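Local coordinates for protein NBR1 homolog (Arabidopsis thaliana, PDB 6TGS) that probably acts as a receptor that delivers ubiquitinated protein aggregates to autophagosomes, and homodimerizes through the PB1 domain that this chain represents, at residues F75-N79 against Q80-F84. The protein carries 3 engineered substitutions. Residues are numbered along the deposited sequence; the frame is centred on the assembly and turned at random.
Sequences FDVTN and QRLKF
Backbone bonds between Asp-76, Val-77 and Thr-78 and the residues 80-82 close helix 71-79 of the PB1 domain. Gln-80 N donates to Asp-76 O at 3.2 Å. Arg-81 N reaches Thr-78 O at 2.7 Å, and Leu-82 N makes a weak bond to Val-77 O at 3.3 Å. Arg-81 has positive phi (58°), and the ending is a Schellman motif.

Side-chain polar contacts gather round Asp-76. Asp-76 OD1 accepts a bent bond from Asn-79 ND2 at 3.3 Å, on the anti side of the carboxylate. The Gln-80 side chain crosses that of Asp-76 at a slant, with Gln-80 CD 3.6 Å from Asp-76 OD2. A glycerol, probably from the crystallisation liquor, makes a weak hydrogen bond with Asp-76 OD2. An alanine in place of Asp-76 would probably leave the Asn-79 amide without this acceptor and freer to turn.

Apolar contact is made by Val-77 and Leu-82. With chi1 at 163°, Val-77 CG1 lies beside its own carbonyl carbon, on the side where Leu-82 arrives, and meets Leu-82 CB at 4.1 Å. The side chains cross at about a right angle. Both also touch Tyr-58 of strand 55-59.

The chemistry thus implies a helix end closed by main-chain bonds, with polar groups outward and an apolar pair turned to the sheet.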
ATOM      1  N   PHE A  75      -1.054  -5.013   8.002  1.00 35.99           N
ATOM      2  CA  PHE A  75      -2.094  -5.411   8.941  1.00 38.58           C
ATOM      3  C   PHE A  75      -2.604  -4.212   9.728  1.00 43.02           C
ATOM      4  O   PHE A  75      -3.807  -4.081   9.979  1.00 37.17           O
ATOM      5  CB  PHE A  75      -1.550  -6.485   9.884  1.00 40.14           C
ATOM      6  CG  PHE A  75      -2.568  -7.052  10.834  1.00 49.72           C
ATOM      7  CD1 PHE A  75      -3.524  -7.953  10.396  1.00 58.71           C
ATOM      8  CD2 PHE A  75      -2.545  -6.716  12.174  1.00 57.99           C
ATOM      9  CE1 PHE A  75      -4.452  -8.486  11.278  1.00 59.60           C
ATOM     10  CE2 PHE A  75      -3.467  -7.260  13.059  1.00 60.28           C
ATOM     11  CZ  PHE A  75      -4.426  -8.133  12.606  1.00 64.24           C
ATOM     12  N   ASP A  76      -1.699  -3.310  10.101  1.00 30.11           N
ATOM     13  CA  ASP A  76      -2.079  -2.149  10.884  1.00 31.86           C
ATOM     14  C   ASP A  76      -2.777  -1.066  10.069  1.00 32.40           C
ATOM     15  O   ASP A  76      -3.381  -0.165  10.658  1.00 27.92           O
ATOM     16  CB  ASP A  76      -0.854  -1.573  11.577  1.00 27.34           C
ATOM     17  CG  ASP A  76      -1.193  -0.998  12.932  1.00 40.88           C
ATOM     18  OD1 ASP A  76      -1.778  -1.735  13.755  1.00 48.17           O
ATOM     19  OD2 ASP A  76      -0.885   0.185  13.173  1.00 36.22           O
ATOM     20  N   VAL A  77      -2.781  -1.124   8.752  1.00 30.42           N
ATOM     21  CA  VAL A  77      -3.628  -0.192   7.963  1.00 32.71           C
ATOM     22  C   VAL A  77      -5.094  -0.516   8.264  1.00 40.53           C
ATOM     23  O   VAL A  77      -5.874   0.392   8.469  1.00 41.35           O
ATOM     24  CB  VAL A  77      -3.313  -0.298   6.464  1.00 30.96           C
ATOM     25  CG1 VAL A  77      -4.407   0.311   5.609  1.00 31.44           C
ATOM     26  CG2 VAL A  77      -1.970   0.330   6.136  1.00 23.65           C
ATOM     27  N   THR A  78      -5.416  -1.792   8.291  1.00 42.00           N
ATOM     28  CA  THR A  78      -6.798  -2.262   8.561  1.00 48.31           C
ATOM     29  C   THR A  78      -7.134  -2.070  10.040  1.00 50.61           C
ATOM     30  O   THR A  78      -8.240  -1.622  10.336  1.00 48.16           O
ATOM     31  CB  THR A  78      -6.857  -3.749   8.193  1.00 46.23           C
ATOM     32  OG1 THR A  78      -6.470  -4.548   9.307  1.00 61.74           O
ATOM     33  CG2 THR A  78      -5.969  -4.111   7.027  1.00 54.48           C
ATOM     34  N   ASN A  79      -6.208  -2.427  10.922  1.00 42.26           N
ATOM     35  CA  ASN A  79      -6.461  -2.334  12.377  1.00 47.38           C
ATOM     36  C   ASN A  79      -6.885  -0.919  12.690  1.00 48.46           C
ATOM     37  O   ASN A  79      -7.752  -0.718  13.520  1.00 54.68           O
ATOM     38  CB  ASN A  79      -5.221  -2.623  13.208  1.00 39.46           C
ATOM     39  CG  ASN A  79      -4.807  -4.069  13.216  1.00 51.64           C
ATOM     40  OD1 ASN A  79      -5.455  -4.905  12.599  1.00 51.04           O
ATOM     41  ND2 ASN A  79      -3.725  -4.351  13.916  1.00 46.38           N
ATOM     42  N   GLN A  80      -6.299   0.001  11.975  1.00 41.18           N
ATOM     43  CA  GLN A  80      -6.580   1.454  12.175  1.00 38.14           C
ATOM     44  C   GLN A  80      -7.843   1.941  11.427  1.00 56.46           C
ATOM     45  O   GLN A  80      -8.102   3.149  11.424  1.00 61.40           O
ATOM     46  CB  GLN A  80      -5.378   2.318  11.787  1.00 43.10           C
ATOM     47  CG  GLN A  80      -4.209   2.248  12.756  1.00 36.50           C
ATOM     48  CD  GLN A  80      -2.997   2.992  12.253  1.00 40.64           C
ATOM     49  OE1 GLN A  80      -2.542   2.798  11.135  1.00 51.55           O
ATOM     50  NE2 GLN A  80      -2.458   3.860  13.091  1.00 45.92           N
ATOM     51  N   ARG A  81      -8.539   1.041  10.754  1.00 52.54           N
ATOM     52  CA  ARG A  81      -9.780   1.388  10.030  1.00 56.63           C
ATOM     53  C   ARG A  81      -9.564   2.480   8.987  1.00 63.64           C
ATOM     54  O   ARG A  81     -10.459   3.286   8.804  1.00 68.58           O
ATOM     55  CB  ARG A  81     -10.904   1.691  11.009  1.00 57.79           C
ATOM     56  CG  ARG A  81     -11.318   0.514  11.879  1.00 66.72           C
ATOM     57  CD  ARG A  81     -12.484   0.942  12.745  1.00 71.88           C
ATOM     58  NE  ARG A  81     -12.716   0.037  13.857  1.00 74.22           N
ATOM     59  CZ  ARG A  81     -13.585  -0.966  13.844  1.00 75.96           C
ATOM     60  NH1 ARG A  81     -14.316  -1.200  12.767  1.00 75.32           N
ATOM     61  NH2 ARG A  81     -13.718  -1.732  14.910  1.00 79.78           N
ATOM     62  N   LEU A  82      -8.403   2.512   8.336  1.00 59.78           N
ATOM     63  CA  LEU A  82      -8.252   3.408   7.165  1.00 56.29           C
ATOM     64  C   LEU A  82      -9.132   2.880   6.027  1.00 48.34           C
ATOM     65  O   LEU A  82      -9.199   1.652   5.862  1.00 53.56           O
ATOM     66  CB  LEU A  82      -6.777   3.482   6.753  1.00 43.40           C
ATOM     67  CG  LEU A  82      -5.795   3.818   7.874  1.00 58.86           C
ATOM     68  CD1 LEU A  82      -4.416   4.125   7.313  1.00 48.03           C
ATOM     69  CD2 LEU A  82      -6.303   4.984   8.707  1.00 59.25           C
ATOM     70  N   LYS A  83      -9.714   3.783   5.259  1.00 50.94           N
ATOM     71  CA  LYS A  83     -10.535   3.383   4.083  1.00 59.05           C
ATOM     72  C   LYS A  83      -9.856   3.830   2.799  1.00 53.08           C
ATOM     73  O   LYS A  83     -10.205   3.320   1.733  1.00 52.18           O
ATOM     74  CB  LYS A  83     -11.847   4.156   4.125  1.00 58.91           C
ATOM     75  CG  LYS A  83     -12.825   3.794   3.013  1.00 52.66           C
ATOM     76  CD  LYS A  83     -14.018   4.714   2.905  1.00 69.90           C
ATOM     77  CE  LYS A  83     -15.006   4.289   1.843  1.00 64.14           C
ATOM     78  NZ  LYS A  83     -15.707   3.036   2.215  1.00 68.07           N
ATOM     79  N   PHE A  84      -8.929   4.577   2.760  1.00 42.33           N
ATOM     80  CA  PHE A  84      -8.047   5.252   1.780  1.00 41.54           C
ATOM     81  C   PHE A  84      -6.613   5.177   2.290  1.00 36.93           C
ATOM     82  O   PHE A  84      -6.384   5.430   3.462  1.00 37.54           O
ATOM     83  CB  PHE A  84      -8.533   6.669   1.490  1.00 37.22           C
ATOM     84  CG  PHE A  84      -7.655   7.455   0.556  1.00 50.94           C
ATOM     85  CD1 PHE A  84      -7.307   6.944  -0.681  1.00 47.89           C
ATOM     86  CD2 PHE A  84      -7.185   8.708   0.908  1.00 52.82           C
ATOM     87  CE1 PHE A  84      -6.500   7.662  -1.543  1.00 47.73           C
ATOM     88  CE2 PHE A  84      -6.376   9.426   0.044  1.00 48.62           C
ATOM     89  CZ  PHE A  84      -6.046   8.906  -1.184  1.00 41.61           C
TER